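Long-range contacts in copper homeostasis protein CutC (Streptococcus agalactiae, PDB 2BDQ), which probably binds copper ions and takes part in copper homeostasis: residues R178-V183 and G200-H205; M125-I130 and T148-H153; M1-F6 and I22-L27. All coordinates share one frame; numbering follows the deposited sequence.

Contact 1 of 3, residues R178-V183 and G200-H205; sequences RIEIMV and GVKQAH
A bend at chi2 (-64°) swings the E180 carboxylate across the side chain of Q203, which runs extended beyond CG, and the two chains cross at about a right angle. Their flat ends are nearly coplanar, 21° apart. In this pose Q203 NE2 donates to E180 OE2 at 3.1 Å, using the anti lone pair of that oxygen. K202, kinked at three successive torsions, curls back to the syn side of the same atom, where its NZ forms a salt bridge to E180 OE2 at 3.3 Å. One carboxylate oxygen therefore takes two donors, while the other end of the amide, Q203 OE1, accepts from R24.

The backbones pair in parallel fashion further along. V183 N donates to Q203 O at 3.1 Å, and H205 N returns to V183 O at 2.7 Å, almost in line with that carbonyl. The short strand axes are twisted by 40° against each other, and before the pairing sets in a water spans the wider part, donating to I181 O (3.0 Å) and accepting from K202 N (3.2 Å).

Side chains alternate between the two faces. I181, V183, V201 and A204 form an apolar layer, in which V201 CG2 lies 4.0 Å from both I181 CG2 and V183 CG1. On the other face the selenium of M182 rests 3.8 Å from H205 CB, and the H205 ring continues away to a hydrogen bond from ND1 to E5. That second face, carrying E180, M182, Q203 and H205, meets R149, L151 and E5 inside the barrel. Strand 180-183, helix 192-199 and strand 203-206 form a beta-alpha-beta unit, the last parallel crossover of a TIM barrel.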
loop_
_atom_site.group_PDB
_atom_site.type_symbol
_atom_site.label_atom_id
_atom_site.label_comp_id
_atom_site.label_asym_id
_atom_site.label_seq_id
_atom_site.Cartn_x
_atom_site.Cartn_y
_atom_site.Cartn_z
ATOM N N ARG A 178 16.350 25.181 -13.974
ATOM C CA ARG A 178 15.581 24.543 -15.044
ATOM C C ARG A 178 14.651 23.504 -14.442
ATOM O O ARG A 178 13.672 23.081 -15.058
ATOM C CB ARG A 178 16.515 23.869 -16.051
ATOM C CG ARG A 178 17.356 24.827 -16.879
ATOM C CD ARG A 178 18.282 24.038 -17.764
ATOM N NE ARG A 178 19.236 23.289 -16.958
ATOM C CZ ARG A 178 19.787 22.134 -17.313
ATOM N NH1 ARG A 178 20.651 21.542 -16.506
ATOM N NH2 ARG A 178 19.459 21.558 -18.460
ATOM N N ILE A 179 14.972 23.092 -13.224
ATOM C CA ILE A 179 14.174 22.109 -12.524
ATOM C C ILE A 179 14.490 22.209 -11.037
ATOM O O ILE A 179 15.638 22.426 -10.659
ATOM C CB ILE A 179 14.479 20.686 -13.047
ATOM C CG1 ILE A 179 13.527 19.683 -12.397
ATOM C CG2 ILE A 179 15.930 20.328 -12.763
ATOM C CD1 ILE A 179 13.565 18.321 -13.041
ATOM N N GLU A 180 13.467 22.052 -10.201
ATOM C CA GLU A 180 13.633 22.150 -8.754
ATOM C C GLU A 180 14.268 20.937 -8.099
ATOM O O GLU A 180 13.973 19.798 -8.452
ATOM C CB GLU A 180 12.278 22.420 -8.086
ATOM C CG GLU A 180 11.785 23.865 -8.179
ATOM C CD GLU A 180 12.696 24.859 -7.443
ATOM O OE1 GLU A 180 13.610 25.430 -8.086
ATOM O OE2 GLU A 180 12.512 25.056 -6.214
ATOM N N ILE A 181 15.132 21.197 -7.124
ATOM C CA ILE A 181 15.796 20.134 -6.390
ATOM C C ILE A 181 15.227 20.110 -4.963
ATOM O O ILE A 181 15.169 21.138 -4.283
ATOM C CB ILE A 181 17.312 20.370 -6.303
ATOM C CG1 ILE A 181 17.934 20.320 -7.703
ATOM C CG2 ILE A 181 17.931 19.342 -5.370
ATOM C CD1 ILE A 181 17.927 18.953 -8.353
HETATM N N MSE A 182 14.820 18.932 -4.509
HETATM C CA MSE A 182 14.273 18.791 -3.172
HETATM C C MSE A 182 15.084 17.759 -2.397
HETATM O O MSE A 182 15.412 16.703 -2.925
HETATM C CB MSE A 182 12.795 18.378 -3.252
HETATM C CG MSE A 182 12.171 18.024 -1.902
HETATM SE SE MSE A 182 10.228 17.940 -1.912
HETATM C CE MSE A 182 9.941 16.571 -3.269
ATOM N N VAL A 183 15.420 18.067 -1.150
ATOM C CA VAL A 183 16.186 17.116 -0.352
ATOM C C VAL A 183 15.277 16.196 0.451
ATOM O O VAL A 183 14.234 16.618 0.959
ATOM C CB VAL A 183 17.155 17.827 0.615
ATOM C CG1 VAL A 183 18.277 18.463 -0.169
ATOM C CG2 VAL A 183 16.409 18.880 1.432
ATOM N N GLY A 200 21.581 25.629 -1.355
ATOM C CA GLY A 200 20.798 26.453 -2.248
ATOM C C GLY A 200 19.446 25.815 -2.527
ATOM O O GLY A 200 18.675 26.321 -3.343
ATOM N N VAL A 201 19.161 24.696 -1.862
ATOM C CA VAL A 201 17.886 23.995 -2.029
ATOM C C VAL A 201 16.797 24.765 -1.281
ATOM O O VAL A 201 17.040 25.267 -0.189
ATOM C CB VAL A 201 17.970 22.550 -1.465
ATOM C CG1 VAL A 201 16.592 21.890 -1.489
ATOM C CG2 VAL A 201 18.965 21.732 -2.288
ATOM N N LYS A 202 15.603 24.865 -1.867
ATOM C CA LYS A 202 14.499 25.585 -1.233
ATOM C C LYS A 202 13.316 24.701 -0.847
ATOM O O LYS A 202 12.270 25.209 -0.425
ATOM C CB LYS A 202 13.990 26.706 -2.146
ATOM C CG LYS A 202 15.036 27.743 -2.497
ATOM C CD LYS A 202 15.741 27.372 -3.789
ATOM C CE LYS A 202 15.097 28.064 -4.997
ATOM N NZ LYS A 202 13.613 27.899 -5.063
ATOM N N GLN A 203 13.470 23.386 -0.993
ATOM C CA GLN A 203 12.398 22.448 -0.654
ATOM C C GLN A 203 12.925 21.230 0.101
ATOM O O GLN A 203 13.924 20.628 -0.286
ATOM C CB GLN A 203 11.678 21.994 -1.923
ATOM C CG GLN A 203 11.195 23.153 -2.776
ATOM C CD GLN A 203 10.195 22.712 -3.824
ATOM O OE1 GLN A 203 9.152 22.142 -3.497
ATOM N NE2 GLN A 203 10.501 22.979 -5.088
ATOM N N ALA A 204 12.241 20.866 1.179
ATOM C CA ALA A 204 12.651 19.732 1.991
ATOM C C ALA A 204 11.517 18.729 2.162
ATOM O O ALA A 204 10.368 19.104 2.401
ATOM C CB ALA A 204 13.135 20.218 3.352
ATOM N N HIS A 205 11.873 17.451 2.057
ATOM C CA HIS A 205 10.940 16.336 2.165
ATOM C C HIS A 205 11.302 15.466 3.366
ATOM O O HIS A 205 12.478 15.233 3.634
ATOM C CB HIS A 205 11.033 15.506 0.881
ATOM C CG HIS A 205 10.311 14.196 0.934
ATOM N ND1 HIS A 205 9.069 14.009 0.366
ATOM C CD2 HIS A 205 10.694 12.984 1.403
ATOM C CE1 HIS A 205 8.723 12.742 0.473
ATOM N NE2 HIS A 205 9.693 12.096 1.098
HETATM O O HOH W 1 15.643 24.067 -4.920
#

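Contact 2 of 3, residues M125-I130 and T148-H153; sequences MAFDVI and TRILLH
F127 and I150 meet where the turn that follows strand 121-123 of the TIM barrel folds back on the next strand, 149-152. With chi1 at -172°, the F127 ring projects across strand 149-152, beside I150 and L152. I150 CG2 sits over one ring face, 4.2 Å from the centroid of F127 and 26° off the ring normal, a CH-pi contact. L152 runs beside the phenyl group, pointing the same way, and its CD2 comes within 3.8 Å of F127 CD2 at an oblique angle. Helices 135-144 and 165-175 also touch this aromatic side chain.

D128, next in the turn, crosses H153 at about a right angle, with carboxylate and imidazole planes 87° apart. It addresses the backbone rather than the ring: H153 N donates to D128 OD2 at 2.8 Å from the syn side, with a weak second bond to OD1 at 3.0 Å. OD1 also accepts from G154 N, whereas the imidazole bonds elsewhere, to the carbonyl oxygens of E159 and G184. Beyond the carboxylate, the selenium of M125 lies 4.2 Å from H153 CB and 4.3 Å from L151 CG.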
loop_
_atom_site.group_PDB
_atom_site.type_symbol
_atom_site.label_atom_id
_atom_site.label_comp_id
_atom_site.label_asym_id
_atom_site.label_seq_id
_atom_site.Cartn_x
_atom_site.Cartn_y
_atom_site.Cartn_z
HETATM N N MSE A 125 13.751 9.394 -5.112
HETATM C CA MSE A 125 15.021 8.878 -4.590
HETATM C C MSE A 125 15.766 7.918 -5.536
HETATM O O MSE A 125 16.950 7.645 -5.344
HETATM C CB MSE A 125 14.767 8.188 -3.238
HETATM C CG MSE A 125 15.712 8.574 -2.083
HETATM SE SE MSE A 125 15.232 10.188 -1.051
HETATM C CE MSE A 125 13.835 9.445 0.079
ATOM N N ALA A 126 15.086 7.395 -6.548
ATOM C CA ALA A 126 15.753 6.497 -7.488
ATOM C C ALA A 126 16.908 7.242 -8.161
ATOM O O ALA A 126 17.835 6.628 -8.695
ATOM C CB ALA A 126 14.774 6.002 -8.541
ATOM N N PHE A 127 16.844 8.570 -8.132
ATOM C CA PHE A 127 17.877 9.402 -8.735
ATOM C C PHE A 127 19.251 9.140 -8.124
ATOM O O PHE A 127 20.257 9.177 -8.827
ATOM C CB PHE A 127 17.532 10.884 -8.566
ATOM C CG PHE A 127 18.449 11.812 -9.319
ATOM C CD1 PHE A 127 18.217 12.100 -10.666
ATOM C CD2 PHE A 127 19.551 12.385 -8.692
ATOM C CE1 PHE A 127 19.075 12.939 -11.376
ATOM C CE2 PHE A 127 20.415 13.224 -9.394
ATOM C CZ PHE A 127 20.178 13.506 -10.734
ATOM N N ASP A 128 19.292 8.876 -6.821
ATOM C CA ASP A 128 20.556 8.629 -6.132
ATOM C C ASP A 128 21.275 7.349 -6.571
ATOM O O ASP A 128 22.482 7.220 -6.348
ATOM C CB ASP A 128 20.337 8.591 -4.616
ATOM C CG ASP A 128 19.773 9.897 -4.068
ATOM O OD1 ASP A 128 20.426 10.953 -4.222
ATOM O OD2 ASP A 128 18.671 9.874 -3.477
ATOM N N VAL A 129 20.545 6.412 -7.188
ATOM C CA VAL A 129 21.125 5.142 -7.654
ATOM C C VAL A 129 21.968 5.366 -8.911
ATOM O O VAL A 129 22.841 4.564 -9.249
ATOM C CB VAL A 129 20.021 4.096 -7.988
ATOM C CG1 VAL A 129 20.654 2.793 -8.498
ATOM C CG2 VAL A 129 19.169 3.824 -6.760
ATOM N N ILE A 130 21.683 6.460 -9.609
ATOM C CA ILE A 130 22.408 6.815 -10.821
ATOM C C ILE A 130 23.886 7.083 -10.485
ATOM O O ILE A 130 24.200 7.765 -9.507
ATOM C CB ILE A 130 21.778 8.071 -11.464
ATOM C CG1 ILE A 130 20.313 7.778 -11.804
ATOM C CG2 ILE A 130 22.552 8.487 -12.715
ATOM C CD1 ILE A 130 19.589 8.928 -12.459
ATOM N N THR A 148 9.183 18.455 -13.279
ATOM C CA THR A 148 9.149 19.668 -12.457
ATOM C C THR A 148 10.196 19.707 -11.346
ATOM O O THR A 148 10.795 20.746 -11.096
ATOM C CB THR A 148 7.745 19.858 -11.838
ATOM O OG1 THR A 148 6.772 19.915 -12.888
ATOM C CG2 THR A 148 7.675 21.144 -11.030
ATOM N N ARG A 149 10.399 18.590 -10.656
ATOM C CA ARG A 149 11.407 18.549 -9.607
ATOM C C ARG A 149 11.972 17.163 -9.377
ATOM O O ARG A 149 11.448 16.161 -9.878
ATOM C CB ARG A 149 10.875 19.127 -8.284
ATOM C CG ARG A 149 9.702 18.406 -7.706
ATOM C CD ARG A 149 9.343 18.929 -6.312
ATOM N NE ARG A 149 7.981 18.512 -6.012
ATOM C CZ ARG A 149 6.906 19.092 -6.532
ATOM N NH1 ARG A 149 7.052 20.126 -7.355
ATOM N NH2 ARG A 149 5.693 18.614 -6.273
ATOM N N ILE A 150 13.058 17.132 -8.617
ATOM C CA ILE A 150 13.766 15.909 -8.298
ATOM C C ILE A 150 13.973 15.819 -6.794
ATOM O O ILE A 150 14.480 16.759 -6.165
ATOM C CB ILE A 150 15.165 15.882 -8.962
ATOM C CG1 ILE A 150 15.045 16.193 -10.452
ATOM C CG2 ILE A 150 15.813 14.524 -8.750
ATOM C CD1 ILE A 150 16.379 16.260 -11.172
ATOM N N LEU A 151 13.571 14.684 -6.235
ATOM C CA LEU A 151 13.729 14.398 -4.817
ATOM C C LEU A 151 14.954 13.505 -4.718
ATOM O O LEU A 151 14.985 12.419 -5.300
ATOM C CB LEU A 151 12.500 13.666 -4.272
ATOM C CG LEU A 151 12.676 13.113 -2.853
ATOM C CD1 LEU A 151 13.014 14.248 -1.903
ATOM C CD2 LEU A 151 11.409 12.403 -2.409
ATOM N N LEU A 152 15.968 13.966 -3.992
ATOM C CA LEU A 152 17.197 13.199 -3.863
ATOM C C LEU A 152 17.843 13.309 -2.489
ATOM O O LEU A 152 17.573 14.237 -1.729
ATOM C CB LEU A 152 18.183 13.636 -4.950
ATOM C CG LEU A 152 18.510 15.124 -5.092
ATOM C CD1 LEU A 152 19.534 15.543 -4.035
ATOM C CD2 LEU A 152 19.080 15.377 -6.478
ATOM N N HIS A 153 18.694 12.336 -2.181
ATOM C CA HIS A 153 19.390 12.273 -0.911
ATOM C C HIS A 153 20.834 12.733 -1.067
ATOM O O HIS A 153 21.441 13.214 -0.112
ATOM C CB HIS A 153 19.351 10.834 -0.376
ATOM C CG HIS A 153 20.084 10.649 0.915
ATOM N ND1 HIS A 153 19.679 11.237 2.094
ATOM C CD2 HIS A 153 21.207 9.952 1.208
ATOM C CE1 HIS A 153 20.521 10.913 3.057
ATOM N NE2 HIS A 153 21.456 10.133 2.547
#

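Contact 3 of 3, residues M1-F6 and I22-L27; sequences MILREF and ISRVEL
L3 lays its CD2 methyl over one face of the R24 guanidinium, 3.5 Å above the plane and offset toward the rim. The edge of the same group belongs to E5: R24 NE reaches E5 OE1 at 2.8 Å, and R24 NH2 reaches it at 3.0 Å. This is a side-on salt bridge in which both nitrogens converge on one oxygen. E5 OE1 lies in the guanidinium plane, although the carboxylate itself is turned 75° from it. A bend at chi3 (63°) in R24 turns NE toward E5. Each partner has a further tie, R24 NH2 to Q203 and E5 OE2 to H205, which joins the salt bridge to the neighbouring strand 203-206.

On the other face of the sheet I22 CD1 packs 3.7 Å from F6 CB, its approach to the ring being oblique. The backbones keep a parallel register between these layers, with F6 N donating to R24 O at 2.9 Å and E26 N to F6 O at 2.8 Å. Earlier, S23 N bonds to R4 O, and a water accepts from R4 N at 2.7 Å while also hydrogen-bonding to S23 OG at 3.2 Å.

The axes of the two strand segments are twisted by 29° against each other, and they are the first pair in the closed sheet. No helix occurs in the 15 residues between the two segments, in contrast to the usual beta-alpha-beta crossover. The arrangement is that of a TIM barrel at its opening strands, with a charged pair on the face that looks inward.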
loop_
_atom_site.group_PDB
_atom_site.type_symbol
_atom_site.label_atom_id
_atom_site.label_comp_id
_atom_site.label_asym_id
_atom_site.label_seq_id
_atom_site.Cartn_x
_atom_site.Cartn_y
_atom_site.Cartn_z
HETATM N N MSE A 1 9.371 30.941 2.931
HETATM C CA MSE A 1 10.843 30.714 2.849
HETATM C C MSE A 1 11.116 29.323 2.256
HETATM O O MSE A 1 10.978 29.131 1.046
HETATM C CB MSE A 1 11.452 30.842 4.245
HETATM C CG MSE A 1 12.827 31.474 4.245
HETATM SE SE MSE A 1 14.099 30.429 3.213
HETATM C CE MSE A 1 15.378 30.035 4.642
ATOM N N ILE A 2 11.518 28.361 3.090
ATOM C CA ILE A 2 11.761 27.005 2.603
ATOM C C ILE A 2 10.424 26.268 2.552
ATOM O O ILE A 2 9.646 26.304 3.507
ATOM C CB ILE A 2 12.726 26.214 3.525
ATOM C CG1 ILE A 2 14.065 26.940 3.629
ATOM C CG2 ILE A 2 12.969 24.814 2.965
ATOM C CD1 ILE A 2 14.743 27.141 2.293
ATOM N N LEU A 3 10.161 25.603 1.433
ATOM C CA LEU A 3 8.918 24.861 1.257
ATOM C C LEU A 3 9.096 23.467 1.858
ATOM O O LEU A 3 10.013 22.742 1.484
ATOM C CB LEU A 3 8.597 24.773 -0.238
ATOM C CG LEU A 3 7.211 24.344 -0.726
ATOM C CD1 LEU A 3 7.019 24.845 -2.159
ATOM C CD2 LEU A 3 7.067 22.825 -0.657
ATOM N N ARG A 4 8.235 23.102 2.802
ATOM C CA ARG A 4 8.324 21.789 3.436
ATOM C C ARG A 4 7.259 20.807 2.963
ATOM O O ARG A 4 6.075 21.138 2.908
ATOM C CB ARG A 4 8.247 21.919 4.959
ATOM C CG ARG A 4 9.560 22.353 5.599
ATOM C CD ARG A 4 9.486 22.303 7.126
ATOM N NE ARG A 4 8.835 23.482 7.687
ATOM C CZ ARG A 4 8.695 23.702 8.992
ATOM N NH1 ARG A 4 8.094 24.805 9.418
ATOM N NH2 ARG A 4 9.153 22.813 9.873
ATOM N N GLU A 5 7.694 19.596 2.625
ATOM C CA GLU A 5 6.805 18.537 2.153
ATOM C C GLU A 5 6.766 17.369 3.132
ATOM O O GLU A 5 7.795 16.781 3.469
ATOM C CB GLU A 5 7.275 18.032 0.787
ATOM C CG GLU A 5 6.526 16.811 0.264
ATOM C CD GLU A 5 6.996 16.385 -1.124
ATOM O OE1 GLU A 5 6.828 17.183 -2.076
ATOM O OE2 GLU A 5 7.534 15.257 -1.263
ATOM N N PHE A 6 5.573 17.029 3.590
ATOM C CA PHE A 6 5.422 15.922 4.511
ATOM C C PHE A 6 5.142 14.603 3.777
ATOM O O PHE A 6 4.257 14.533 2.923
ATOM C CB PHE A 6 4.302 16.232 5.498
ATOM C CG PHE A 6 3.976 15.097 6.409
ATOM C CD1 PHE A 6 2.747 14.452 6.323
ATOM C CD2 PHE A 6 4.900 14.657 7.346
ATOM C CE1 PHE A 6 2.446 13.377 7.162
ATOM C CE2 PHE A 6 4.609 13.584 8.189
ATOM C CZ PHE A 6 3.379 12.946 8.098
ATOM N N ILE A 22 3.381 23.335 6.508
ATOM C CA ILE A 22 3.496 22.297 5.492
ATOM C C ILE A 22 2.657 22.681 4.285
ATOM O O ILE A 22 1.438 22.804 4.381
ATOM C CB ILE A 22 3.036 20.938 6.041
ATOM C CG1 ILE A 22 4.036 20.468 7.105
ATOM C CG2 ILE A 22 2.907 19.926 4.902
ATOM C CD1 ILE A 22 3.693 19.151 7.753
ATOM N N SER A 23 3.309 22.880 3.146
ATOM C CA SER A 23 2.577 23.279 1.955
ATOM C C SER A 23 2.202 22.121 1.037
ATOM O O SER A 23 1.281 22.239 0.234
ATOM C CB SER A 23 3.370 24.335 1.173
ATOM O OG SER A 23 4.682 23.890 0.865
ATOM N N ARG A 24 2.885 20.994 1.175
ATOM C CA ARG A 24 2.596 19.862 0.314
ATOM C C ARG A 24 2.854 18.546 1.026
ATOM O O ARG A 24 3.647 18.470 1.965
ATOM C CB ARG A 24 3.471 19.963 -0.933
ATOM C CG ARG A 24 3.080 19.099 -2.098
ATOM C CD ARG A 24 3.880 19.527 -3.321
ATOM N NE ARG A 24 5.305 19.311 -3.118
ATOM C CZ ARG A 24 6.260 20.189 -3.417
ATOM N NH1 ARG A 24 5.960 21.370 -3.941
ATOM N NH2 ARG A 24 7.530 19.881 -3.185
ATOM N N VAL A 25 2.172 17.506 0.572
ATOM C CA VAL A 25 2.346 16.193 1.159
ATOM C C VAL A 25 2.544 15.179 0.048
ATOM O O VAL A 25 1.932 15.286 -1.018
ATOM C CB VAL A 25 1.126 15.819 2.058
ATOM C CG1 VAL A 25 -0.120 16.434 1.496
ATOM C CG2 VAL A 25 0.968 14.312 2.151
ATOM N N GLU A 26 3.444 14.230 0.281
ATOM C CA GLU A 26 3.684 13.179 -0.690
ATOM C C GLU A 26 2.819 12.037 -0.184
ATOM O O GLU A 26 3.079 11.481 0.882
ATOM C CB GLU A 26 5.150 12.739 -0.715
ATOM C CG GLU A 26 5.420 11.672 -1.781
ATOM C CD GLU A 26 6.798 11.042 -1.679
ATOM O OE1 GLU A 26 7.113 10.451 -0.623
ATOM O OE2 GLU A 26 7.568 11.128 -2.664
ATOM N N LEU A 27 1.784 11.703 -0.945
ATOM C CA LEU A 27 0.861 10.648 -0.559
ATOM C C LEU A 27 1.269 9.273 -1.097
ATOM O O LEU A 27 1.415 9.078 -2.299
ATOM C CB LEU A 27 -0.554 10.991 -1.059
ATOM C CG LEU A 27 -1.799 10.442 -0.346
ATOM C CD1 LEU A 27 -2.970 10.360 -1.313
ATOM C CD2 LEU A 27 -1.509 9.064 0.202
HETATM O O HOH W 2 6.076 24.568 3.649
#

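The three contacts belong to one closed eight-stranded parallel barrel and follow in series along the chain: contact 3 first, then contact 2, then contact 1. Contact 1 lies between the other two, its centre about 11 Å from each, while theirs are about 17 Å apart. Strand 180-183 of contact 1 adjoins strand 149-152 of contact 2, with M182 N 2.8 Å from I150 O. Strand 203-206 adjoins strand 3-9 of contact 3, where A204 O is 2.7 Å from E5 N. The first and last strands of the chain thus close the barrel at this seam, and polar side chains from contacts 1 and 3 face one shared interior.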